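Long-range contact in BB0689 (Borrelia burgdorferi, PDB 4D53), which is an outer surface lipoprotein of the bacterial CAP superfamily whose precise biochemical role is not established: residues Leu23-Asp35 and Glu103-Gly115. Residues are numbered along the deposited sequence; the frame is centred on the assembly and turned at random.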
ATOM      1  N   LEU A  23       3.408   1.116 -15.236  1.00 23.48           N
ATOM      2  CA  LEU A  23       2.008   0.919 -15.571  1.00 23.49           C
ATOM      3  C   LEU A  23       1.279   2.224 -15.734  1.00 24.39           C
ATOM      4  O   LEU A  23       0.600   2.445 -16.774  1.00 24.26           O
ATOM      5  CB  LEU A  23       1.271   0.014 -14.560  1.00 23.14           C
ATOM      6  CG  LEU A  23      -0.266   0.015 -14.591  1.00 21.85           C
ATOM      7  CD1 LEU A  23      -0.702  -0.825 -15.790  1.00 25.86           C
ATOM      8  CD2 LEU A  23      -0.756  -0.629 -13.302  1.00 25.44           C
ATOM      9  N   ARG A  24       1.406   3.142 -14.778  1.00 22.64           N
ATOM     10  CA  ARG A  24       0.650   4.392 -14.895  1.00 22.04           C
ATOM     11  C   ARG A  24       1.165   5.260 -16.085  1.00 22.55           C
ATOM     12  O   ARG A  24       0.368   5.938 -16.756  1.00 24.61           O
ATOM     13  CB  ARG A  24       0.672   5.145 -13.598  1.00 22.35           C
ATOM     14  CG  ARG A  24      -0.087   4.445 -12.449  1.00 21.45           C
ATOM     15  CD  ARG A  24       0.132   5.163 -11.140  1.00 22.88           C
ATOM     16  NE  ARG A  24      -0.379   6.523 -11.179  1.00 20.09           N
ATOM     17  CZ  ARG A  24      -1.625   6.855 -11.023  1.00 21.17           C
ATOM     18  NH1 ARG A  24      -2.521   5.911 -10.763  1.00 22.18           N
ATOM     19  NH2 ARG A  24      -2.038   8.156 -11.167  1.00 22.76           N
ATOM     20  N   LYS A  25       2.456   5.238 -16.301  1.00 20.91           N
ATOM     21  CA  LYS A  25       3.053   5.973 -17.370  1.00 25.58           C
ATOM     22  C   LYS A  25       2.550   5.493 -18.749  1.00 26.40           C
ATOM     23  O   LYS A  25       2.178   6.295 -19.608  1.00 22.59           O
ATOM     24  CB  LYS A  25       4.549   5.869 -17.274  1.00 25.58           C
ATOM     25  CG  LYS A  25       5.224   6.616 -18.419  1.00 31.85           C
ATOM     26  CD  LYS A  25       6.706   6.577 -18.297  1.00 36.19           C
ATOM     27  CE  LYS A  25       7.255   7.663 -19.217  1.00 47.34           C
ATOM     28  NZ  LYS A  25       8.730   7.623 -19.281  1.00 52.20           N
ATOM     29  N   LYS A  26       2.433   4.177 -18.920  1.00 22.99           N
ATOM     30  CA  LYS A  26       1.915   3.610 -20.149  1.00 26.36           C
ATOM     31  C   LYS A  26       0.467   3.966 -20.367  1.00 24.44           C
ATOM     32  O   LYS A  26       0.029   3.984 -21.513  1.00 25.65           O
ATOM     33  CB  LYS A  26       2.126   2.073 -20.208  1.00 25.84           C
ATOM     34  CG  LYS A  26       3.574   1.602 -20.405  1.00 35.70           C
ATOM     35  CD  LYS A  26       4.514   2.649 -20.998  1.00 49.15           C
ATOM     36  CE  LYS A  26       6.000   2.253 -21.036  1.00 58.49           C
ATOM     37  NZ  LYS A  26       6.231   0.778 -20.935  1.00 57.31           N
ATOM     38  N   LEU A  27      -0.290   4.237 -19.346  1.00 22.39           N
ATOM     39  CA  LEU A  27      -1.632   4.693 -19.517  1.00 22.89           C
ATOM     40  C   LEU A  27      -1.763   6.259 -19.571  1.00 19.67           C
ATOM     41  O   LEU A  27      -2.886   6.778 -19.541  1.00 22.01           O
ATOM     42  CB  LEU A  27      -2.577   4.159 -18.453  1.00 23.15           C
ATOM     43  CG  LEU A  27      -2.766   2.621 -18.609  1.00 24.31           C
ATOM     44  CD1 LEU A  27      -3.412   2.169 -17.319  1.00 26.80           C
ATOM     45  CD2 LEU A  27      -3.717   2.368 -19.776  1.00 28.06           C
ATOM     46  N   ASN A  28      -0.637   6.935 -19.570  1.00 22.77           N
ATOM     47  CA  ASN A  28      -0.617   8.437 -19.484  1.00 22.04           C
ATOM     48  C   ASN A  28      -1.384   8.974 -18.338  1.00 26.14           C
ATOM     49  O   ASN A  28      -1.998  10.048 -18.369  1.00 22.19           O
ATOM     50  CB  ASN A  28      -1.071   9.053 -20.824  1.00 23.55           C
ATOM     51  CG  ASN A  28      -0.361  10.356 -21.128  1.00 25.10           C
ATOM     52  OD1 ASN A  28       0.671  10.692 -20.548  1.00 22.64           O
ATOM     53  ND2 ASN A  28      -0.894  11.077 -22.056  1.00 22.91           N
ATOM     54  N   LEU A  29      -1.255   8.277 -17.188  1.00 23.26           N
ATOM     55  CA  LEU A  29      -1.852   8.749 -16.009  1.00 21.57           C
ATOM     56  C   LEU A  29      -0.867   9.640 -15.251  1.00 20.08           C
ATOM     57  O   LEU A  29       0.332   9.689 -15.506  1.00 21.91           O
ATOM     58  CB  LEU A  29      -2.207   7.545 -15.092  1.00 21.71           C
ATOM     59  CG  LEU A  29      -3.237   6.605 -15.697  1.00 23.67           C
ATOM     60  CD1 LEU A  29      -3.397   5.322 -14.879  1.00 23.03           C
ATOM     61  CD2 LEU A  29      -4.602   7.235 -15.922  1.00 26.20           C
ATOM     62  N   ASN A  30      -1.357  10.261 -14.222  1.00 22.52           N
ATOM     63  CA  ASN A  30      -0.457  11.173 -13.470  1.00 25.88           C
ATOM     64  C   ASN A  30       0.601  10.470 -12.616  1.00 27.91           C
ATOM     65  O   ASN A  30       0.375   9.391 -12.047  1.00 23.22           O
ATOM     66  CB  ASN A  30      -1.301  12.160 -12.627  1.00 23.93           C
ATOM     67  CG  ASN A  30      -2.234  11.447 -11.626  1.00 28.13           C
ATOM     68  OD1 ASN A  30      -3.126  10.712 -12.035  1.00 26.00           O
ATOM     69  ND2 ASN A  30      -2.060  11.708 -10.325  1.00 28.64           N
ATOM     70  N   HIS A  31       1.745  11.118 -12.529  1.00 23.81           N
ATOM     71  CA  HIS A  31       2.890  10.607 -11.776  1.00 27.48           C
ATOM     72  C   HIS A  31       2.689  10.799 -10.284  1.00 27.34           C
ATOM     73  O   HIS A  31       2.469  11.915  -9.778  1.00 26.68           O
ATOM     74  CB  HIS A  31       4.155  11.271 -12.212  1.00 29.98           C
ATOM     75  CG  HIS A  31       5.374  10.728 -11.544  1.00 32.89           C
ATOM     76  ND1 HIS A  31       6.015  11.422 -10.541  1.00 39.36           N
ATOM     77  CD2 HIS A  31       6.054   9.573 -11.705  1.00 39.68           C
ATOM     78  CE1 HIS A  31       7.055  10.728 -10.121  1.00 39.67           C
ATOM     79  NE2 HIS A  31       7.116   9.611 -10.824  1.00 44.10           N
ATOM     80  N   LEU A  32       2.759   9.681  -9.577  1.00 22.24           N
ATOM     81  CA  LEU A  32       2.648   9.684  -8.139  1.00 24.34           C
ATOM     82  C   LEU A  32       4.029   9.874  -7.472  1.00 23.48           C
ATOM     83  O   LEU A  32       5.028   9.249  -7.900  1.00 26.10           O
ATOM     84  CB  LEU A  32       2.032   8.357  -7.669  1.00 24.83           C
ATOM     85  CG  LEU A  32       0.637   8.050  -8.204  1.00 24.16           C
ATOM     86  CD1 LEU A  32       0.235   6.631  -7.811  1.00 23.34           C
ATOM     87  CD2 LEU A  32      -0.349   9.084  -7.712  1.00 26.27           C
ATOM     88  N   GLU A  33       4.087  10.702  -6.420  1.00 25.78           N
ATOM     89  CA  GLU A  33       5.369  10.905  -5.689  1.00 24.36           C
ATOM     90  C   GLU A  33       5.299  10.119  -4.398  1.00 23.77           C
ATOM     91  O   GLU A  33       4.266  10.102  -3.746  1.00 21.88           O
ATOM     92  CB  GLU A  33       5.523  12.391  -5.334  1.00 32.27           C
ATOM     93  CG  GLU A  33       5.811  13.168  -6.626  1.00 39.42           C
ATOM     94  CD  GLU A  33       5.997  14.676  -6.445  1.00 49.06           C
ATOM     95  OE1 GLU A  33       6.002  15.192  -5.287  1.00 51.83           O
ATOM     96  OE2 GLU A  33       6.163  15.328  -7.505  1.00 58.33           O
ATOM     97  N   ILE A  34       6.372   9.476  -4.069  1.00 24.14           N
ATOM     98  CA  ILE A  34       6.428   8.694  -2.781  1.00 26.82           C
ATOM     99  C   ILE A  34       6.339   9.611  -1.609  1.00 30.83           C
ATOM    100  O   ILE A  34       7.016  10.660  -1.612  1.00 24.69           O
ATOM    101  CB  ILE A  34       7.698   7.879  -2.716  1.00 27.45           C
ATOM    102  CG1 ILE A  34       7.722   6.877  -3.860  1.00 27.45           C
ATOM    103  CG2 ILE A  34       7.763   7.117  -1.373  1.00 32.96           C
ATOM    104  CD1 ILE A  34       9.103   6.324  -4.157  1.00 29.44           C
ATOM    105  N   ASP A  35       5.501   9.302  -0.622  1.00 24.40           N
ATOM    106  CA  ASP A  35       5.257  10.211   0.493  1.00 27.11           C
ATOM    107  C   ASP A  35       5.615   9.522   1.814  1.00 30.23           C
ATOM    108  O   ASP A  35       5.126   8.384   2.104  1.00 23.07           O
ATOM    109  CB  ASP A  35       3.802  10.621   0.499  1.00 30.87           C
ATOM    110  CG  ASP A  35       3.463  11.576   1.645  1.00 36.37           C
ATOM    111  OD1 ASP A  35       3.649  12.774   1.445  1.00 35.89           O
ATOM    112  OD2 ASP A  35       2.986  11.141   2.731  1.00 32.12           O
ATOM    113  N   GLU A 103      -8.879  -0.252  -9.957  1.00 21.19           N
ATOM    114  CA  GLU A 103      -9.367   1.147  -9.866  1.00 24.40           C
ATOM    115  C   GLU A 103      -8.373   1.993  -9.084  1.00 25.61           C
ATOM    116  O   GLU A 103      -8.036   3.115  -9.488  1.00 23.45           O
ATOM    117  CB  GLU A 103     -10.711   1.195  -9.185  1.00 27.79           C
ATOM    118  CG  GLU A 103     -11.498   2.454  -9.404  1.00 40.03           C
ATOM    119  CD  GLU A 103     -11.059   3.622  -8.571  1.00 47.68           C
ATOM    120  OE1 GLU A 103     -10.460   3.401  -7.462  1.00 48.89           O
ATOM    121  OE2 GLU A 103     -11.282   4.784  -9.049  1.00 53.12           O
ATOM    122  N   ALA A 104      -7.876   1.459  -7.962  1.00 20.75           N
ATOM    123  CA  ALA A 104      -6.849   2.169  -7.202  1.00 20.86           C
ATOM    124  C   ALA A 104      -5.570   2.335  -7.931  1.00 20.22           C
ATOM    125  O   ALA A 104      -4.981   3.459  -7.941  1.00 20.58           O
ATOM    126  CB  ALA A 104      -6.664   1.466  -5.831  1.00 22.26           C
ATOM    127  N   LEU A 105      -5.047   1.274  -8.555  1.00 19.60           N
ATOM    128  CA  LEU A 105      -3.781   1.380  -9.253  1.00 18.90           C
ATOM    129  C   LEU A 105      -3.786   2.391 -10.387  1.00 23.01           C
ATOM    130  O   LEU A 105      -2.764   3.016 -10.663  1.00 20.59           O
ATOM    131  CB  LEU A 105      -3.374   0.057  -9.858  1.00 21.86           C
ATOM    132  CG  LEU A 105      -2.944  -1.075  -8.959  1.00 22.80           C
ATOM    133  CD1 LEU A 105      -2.706  -2.370  -9.782  1.00 24.11           C
ATOM    134  CD2 LEU A 105      -1.636  -0.671  -8.269  1.00 25.26           C
ATOM    135  N   ILE A 106      -4.905   2.543 -11.050  1.00 21.34           N
ATOM    136  CA  ILE A 106      -4.958   3.466 -12.191  1.00 23.82           C
ATOM    137  C   ILE A 106      -5.762   4.771 -11.874  1.00 21.33           C
ATOM    138  O   ILE A 106      -6.229   5.427 -12.809  1.00 22.17           O
ATOM    139  CB  ILE A 106      -5.507   2.745 -13.483  1.00 24.27           C
ATOM    140  CG1 ILE A 106      -6.958   2.348 -13.323  1.00 28.66           C
ATOM    141  CG2 ILE A 106      -4.597   1.608 -13.837  1.00 26.28           C
ATOM    142  CD1 ILE A 106      -7.625   1.924 -14.656  1.00 32.57           C
ATOM    143  N   ASN A 107      -5.942   5.094 -10.603  1.00 21.90           N
ATOM    144  CA  ASN A 107      -6.693   6.278 -10.191  1.00 22.85           C
ATOM    145  C   ASN A 107      -6.011   7.603 -10.648  1.00 23.28           C
ATOM    146  O   ASN A 107      -4.793   7.690 -10.755  1.00 22.52           O
ATOM    147  CB  ASN A 107      -7.027   6.259  -8.736  1.00 24.73           C
ATOM    148  CG  ASN A 107      -5.938   6.809  -7.868  1.00 27.40           C
ATOM    149  OD1 ASN A 107      -4.987   6.125  -7.404  1.00 25.87           O
ATOM    150  ND2 ASN A 107      -5.989   8.123  -7.747  1.00 24.02           N
ATOM    151  N   THR A 108      -6.848   8.608 -10.892  1.00 26.51           N
ATOM    152  CA  THR A 108      -6.367   9.977 -11.218  1.00 27.67           C
ATOM    153  C   THR A 108      -6.670  10.946 -10.132  1.00 27.38           C
ATOM    154  O   THR A 108      -6.468  12.137 -10.327  1.00 29.72           O
ATOM    155  CB  THR A 108      -7.075  10.550 -12.490  1.00 26.27           C
ATOM    156  OG1 THR A 108      -8.492  10.556 -12.315  1.00 29.28           O
ATOM    157  CG2 THR A 108      -6.699   9.806 -13.613  1.00 29.60           C
ATOM    158  N   ASP A 109      -7.150  10.480  -8.982  1.00 26.04           N
ATOM    159  CA  ASP A 109      -7.585  11.308  -7.908  1.00 28.73           C
ATOM    160  C   ASP A 109      -6.450  11.681  -6.946  1.00 30.38           C
ATOM    161  O   ASP A 109      -6.699  12.465  -6.059  1.00 37.37           O
ATOM    162  CB  ASP A 109      -8.586  10.641  -6.978  1.00 36.33           C
ATOM    163  CG  ASP A 109      -9.886  10.319  -7.577  1.00 44.82           C
ATOM    164  OD1 ASP A 109     -10.181  10.788  -8.730  1.00 48.97           O
ATOM    165  OD2 ASP A 109     -10.574   9.540  -6.819  1.00 39.56           O
ATOM    166  N   THR A 110      -5.328  10.960  -6.963  1.00 26.27           N
ATOM    167  CA  THR A 110      -4.337  11.046  -5.856  1.00 24.88           C
ATOM    168  C   THR A 110      -3.039  11.481  -6.511  1.00 23.45           C
ATOM    169  O   THR A 110      -2.849  11.209  -7.685  1.00 25.36           O
ATOM    170  CB  THR A 110      -4.155   9.687  -5.094  1.00 23.59           C
ATOM    171  OG1 THR A 110      -3.753   8.698  -6.054  1.00 23.32           O
ATOM    172  CG2 THR A 110      -5.394   9.290  -4.353  1.00 27.34           C
ATOM    173  N   ASP A 111      -2.133  12.164  -5.780  1.00 23.25           N
ATOM    174  CA  ASP A 111      -0.833  12.465  -6.289  1.00 24.77           C
ATOM    175  C   ASP A 111       0.316  11.893  -5.520  1.00 25.32           C
ATOM    176  O   ASP A 111       1.468  12.032  -5.927  1.00 22.37           O
ATOM    177  CB  ASP A 111      -0.611  13.996  -6.527  1.00 31.76           C
ATOM    178  CG  ASP A 111      -0.784  14.833  -5.292  1.00 33.74           C
ATOM    179  OD1 ASP A 111      -1.158  14.332  -4.232  1.00 27.30           O
ATOM    180  OD2 ASP A 111      -0.555  16.051  -5.408  1.00 36.70           O
ATOM    181  N   LYS A 112       0.021  11.240  -4.402  1.00 23.12           N
ATOM    182  CA  LYS A 112       1.048  10.659  -3.533  1.00 21.21           C
ATOM    183  C   LYS A 112       0.770   9.140  -3.353  1.00 21.38           C
ATOM    184  O   LYS A 112      -0.360   8.743  -3.302  1.00 22.29           O
ATOM    185  CB  LYS A 112       0.975  11.299  -2.142  1.00 25.22           C
ATOM    186  CG  LYS A 112       1.164  12.828  -2.150  1.00 23.98           C
ATOM    187  CD  LYS A 112       2.479  13.282  -2.712  1.00 26.09           C
ATOM    188  CE  LYS A 112       2.551  14.822  -2.824  1.00 33.32           C
ATOM    189  NZ  LYS A 112       3.951  15.103  -3.168  1.00 34.87           N
ATOM    190  N   ILE A 113       1.837   8.382  -3.167  1.00 20.47           N
ATOM    191  CA  ILE A 113       1.793   6.955  -2.870  1.00 22.77           C
ATOM    192  C   ILE A 113       2.778   6.648  -1.730  1.00 25.47           C
ATOM    193  O   ILE A 113       3.872   7.266  -1.601  1.00 23.42           O
ATOM    194  CB  ILE A 113       2.152   6.113  -4.115  1.00 21.18           C
ATOM    195  CG1 ILE A 113       1.839   4.637  -3.954  1.00 21.11           C
ATOM    196  CG2 ILE A 113       3.579   6.301  -4.576  1.00 20.97           C
ATOM    197  CD1 ILE A 113       2.068   3.821  -5.208  1.00 23.40           C
ATOM    198  N   GLY A 114       2.436   5.633  -0.949  1.00 20.27           N
ATOM    199  CA  GLY A 114       3.374   5.114  -0.005  1.00 19.01           C
ATOM    200  C   GLY A 114       2.961   3.710   0.432  1.00 19.47           C
ATOM    201  O   GLY A 114       1.789   3.457   0.678  1.00 18.81           O
ATOM    202  N   GLY A 115       3.918   2.817   0.497  1.00 17.66           N
ATOM    203  CA  GLY A 115       3.603   1.438   0.899  1.00 19.39           C
ATOM    204  C   GLY A 115       4.651   0.756   1.665  1.00 21.69           C
ATOM    205  O   GLY A 115       5.781   1.313   1.928  1.00 18.83           O
TER
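Arg24, at the C-terminal end of helix 10-26, reaches into the loop from helix 99-105 to strand 112-119, in a CAP domain whose mixed sheet has the short parallel strand 33-34 at one edge. A bend at chi3 (62°) turns its buried guanidinium end-on to Asn107 O, with NH1 at 2.9 Å and NH2 at 2.8 Å from that oxygen. NH1 also bonds Leu105 O, while NE and NH2 hold Asn30 O side-on. These carbonyl oxygens all lie near the guanidinium plane, which fixes its rotation; Leu29 CB lies over one face and Leu32 CD1 over the opposite one, each offset toward the rim. Leu32 crosses Ile113 at about a right angle; on strand 125-134 Leu32 also touches Phe131, and Ile113 touches Val129. Next to it, the parallel pairing runs through Glu33 N to Asp111 O, Ile113 N to Glu33 O and Asp35 N to Ile113 O. The two ends are looser: near the helix end exposed Leu27 CD1 rests on Ile106 CG2 at 3.7 Å, and on the edge strand exposed Glu33 lies alongside Lys112 in a weakly bonded salt bridge, OE1 to NZ 3.0 Å. Between them, partly exposed Asn30 donates from ND2 to Thr110 O at 2.8 Å, the oxygen lying in the Asn30 amide plane.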